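Local coordinates for protein exopolygalacturonase (Yersinia enterocolitica, PDB 2UVF) that probably hydrolyses pectin-derived galacturonan chains from their ends, as a family 28 exopolygalacturonase with a beta-helix fold that binds digalacturonic acid, at residues D83-D86 with N87-A91. Sequence-based numbering, arbitrary orientation.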
ATOM      1  N   ASP A  83      12.264 -14.138  14.724  1.00 39.27           N
ATOM      2  CA  ASP A  83      11.340 -14.933  15.553  1.00 38.61           C
ATOM      3  C   ASP A  83      10.137 -14.114  16.033  1.00 37.30           C
ATOM      4  O   ASP A  83       9.029 -14.633  16.177  1.00 36.24           O
ATOM      5  CB  ASP A  83      12.063 -15.559  16.771  1.00 39.84           C
ATOM      6  CG  ASP A  83      13.358 -16.315  16.393  1.00 42.18           C
ATOM      7  OD1 ASP A  83      13.363 -17.108  15.411  1.00 46.46           O
ATOM      8  OD2 ASP A  83      14.373 -16.124  17.109  1.00 44.57           O
ATOM      9  N   ASN A  84      10.368 -12.834  16.297  1.00 36.32           N
ATOM     10  CA  ASN A  84       9.282 -11.926  16.627  1.00 35.79           C
ATOM     11  C   ASN A  84       8.296 -11.798  15.476  1.00 35.14           C
ATOM     12  O   ASN A  84       7.095 -12.013  15.648  1.00 34.58           O
ATOM     13  CB  ASN A  84       9.810 -10.558  16.998  1.00 35.69           C
ATOM     14  CG  ASN A  84       8.716  -9.640  17.489  1.00 36.51           C
ATOM     15  OD1 ASN A  84       8.197  -8.795  16.737  1.00 35.06           O
ATOM     16  ND2 ASN A  84       8.360  -9.793  18.751  1.00 35.66           N
ATOM     17  N   ASN A  85       8.810 -11.476  14.295  1.00 35.26           N
ATOM     18  CA  ASN A  85       7.976 -11.524  13.081  1.00 34.85           C
ATOM     19  C   ASN A  85       7.220 -12.858  12.851  1.00 35.44           C
ATOM     20  O   ASN A  85       6.065 -12.831  12.420  1.00 35.29           O
ATOM     21  CB  ASN A  85       8.782 -11.084  11.861  1.00 34.85           C
ATOM     22  CG  ASN A  85       8.875  -9.557  11.733  1.00 33.35           C
ATOM     23  OD1 ASN A  85       8.203  -8.968  10.885  1.00 32.35           O
ATOM     24  ND2 ASN A  85       9.707  -8.914  12.574  1.00 30.80           N
ATOM     25  N   ASP A  86       7.823 -14.012  13.175  1.00 35.34           N
ATOM     26  CA  ASP A  86       7.109 -15.303  13.038  1.00 35.58           C
ATOM     27  C   ASP A  86       5.816 -15.317  13.867  1.00 35.20           C
ATOM     28  O   ASP A  86       4.805 -15.875  13.454  1.00 35.40           O
ATOM     29  CB  ASP A  86       7.986 -16.517  13.439  1.00 35.78           C
ATOM     30  CG  ASP A  86       9.152 -16.772  12.481  1.00 36.59           C
ATOM     31  OD1 ASP A  86       9.077 -16.390  11.298  1.00 35.80           O
ATOM     32  OD2 ASP A  86      10.155 -17.380  12.923  1.00 36.81           O
ATOM     33  N   ASN A  87       5.868 -14.689  15.037  1.00 34.75           N
ATOM     34  CA  ASN A  87       4.731 -14.580  15.961  1.00 34.80           C
ATOM     35  C   ASN A  87       3.680 -13.520  15.529  1.00 33.79           C
ATOM     36  O   ASN A  87       2.472 -13.809  15.499  1.00 33.32           O
ATOM     37  CB  ASN A  87       5.300 -14.292  17.373  1.00 35.33           C
ATOM     38  CG  ASN A  87       4.245 -14.288  18.482  1.00 38.53           C
ATOM     39  OD1 ASN A  87       3.045 -14.475  18.251  1.00 41.58           O
ATOM     40  ND2 ASN A  87       4.710 -14.065  19.723  1.00 41.98           N
ATOM     41  N   PHE A  88       4.147 -12.320  15.174  1.00 32.64           N
ATOM     42  CA  PHE A  88       3.261 -11.168  14.935  1.00 32.18           C
ATOM     43  C   PHE A  88       2.983 -10.720  13.480  1.00 31.16           C
ATOM     44  O   PHE A  88       1.979 -10.080  13.244  1.00 31.17           O
ATOM     45  CB  PHE A  88       3.719  -9.968  15.781  1.00 32.91           C
ATOM     46  CG  PHE A  88       3.833 -10.276  17.268  1.00 34.33           C
ATOM     47  CD1 PHE A  88       2.687 -10.490  18.045  1.00 34.95           C
ATOM     48  CD2 PHE A  88       5.082 -10.366  17.875  1.00 34.15           C
ATOM     49  CE1 PHE A  88       2.787 -10.781  19.415  1.00 36.20           C
ATOM     50  CE2 PHE A  88       5.196 -10.650  19.234  1.00 35.78           C
ATOM     51  CZ  PHE A  88       4.055 -10.855  20.010  1.00 34.64           C
ATOM     52  N   SER A  89       3.845 -11.045  12.516  1.00 30.08           N
ATOM     53  CA  SER A  89       3.637 -10.605  11.128  1.00 28.62           C
ATOM     54  C   SER A  89       2.858 -11.652  10.329  1.00 28.68           C
ATOM     55  O   SER A  89       3.259 -12.823  10.330  1.00 28.06           O
ATOM     56  CB  SER A  89       4.986 -10.338  10.465  1.00 28.77           C
ATOM     57  OG  SER A  89       4.897 -10.352   9.045  1.00 27.54           O
ATOM     58  N   PRO A  90       1.739 -11.244   9.667  1.00 27.74           N
ATOM     59  CA  PRO A  90       1.056 -12.113   8.715  1.00 27.86           C
ATOM     60  C   PRO A  90       1.836 -12.351   7.411  1.00 27.52           C
ATOM     61  O   PRO A  90       1.601 -13.365   6.744  1.00 28.16           O
ATOM     62  CB  PRO A  90      -0.251 -11.349   8.403  1.00 27.77           C
ATOM     63  CG  PRO A  90       0.103  -9.930   8.598  1.00 28.27           C
ATOM     64  CD  PRO A  90       1.031  -9.957   9.809  1.00 28.01           C
ATOM     65  N   ALA A  91       2.718 -11.417   7.050  1.00 26.74           N
ATOM     66  CA  ALA A  91       3.566 -11.543   5.867  1.00 26.43           C
ATOM     67  C   ALA A  91       4.675 -12.586   6.010  1.00 26.34           C
ATOM     68  O   ALA A  91       5.021 -13.252   5.035  1.00 27.39           O
ATOM     69  CB  ALA A  91       4.182 -10.208   5.524  1.00 26.01           C
TER
HETATM   70  O   HOH W   1       7.192  -9.560   8.192  1.00 26.47           O
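N85 and S89 meet one turn apart at the C-terminal end of helix 81-88, and this is the tight, buried side of the contact. The backbone bond from S89 N to N85 O is 2.9 Å long with an N-H...O angle of 156°, the last regular i to i+4 link before S89 leaves helical geometry. Beside it S89 CB rests against the amide oxygen, 3.5 Å from N85 OD1. Their polar ends are joined by a water that donates to N85 OD1 at 2.9 Å and sits 2.6 Å from S89 OG. S89 OG, anti to its own backbone N (chi1 160°), swings toward the next helix and caps K92 N, while N85 ND2 bonds A81 O. N395 packs against both side chains, which places this face of the fibronectin type III-like domain against the beta-helix.

One residue back, N84 O accepts F88 N at 3.0 Å. The N84 amide reaches the ring rim rather than a face: ND2 is 3.3 Å from F88 CE2, with amide and ring planes 47° apart. N84 OD1 takes T116 N, tying the amide to strand 114-117.

The outer side, where D83, D86 and N87 are exposed, is looser. Between neighbours, N87 CG lies 3.7 Å above one face of the F88 ring, over its centre. Separately, at the helix end N87 N divides its bonding weakly between D83 O and N84 O. D86 sends its carboxylate to K92 in a salt bridge; D96 is close to the same carboxylate, so K92 probably offsets two acidic groups. Chemically, then, the buried side is joined by backbone bonds and neutral polar groups, with one water bridging N85 and S89, whereas charge pairing on the exposed side links this helix to helix 92-100.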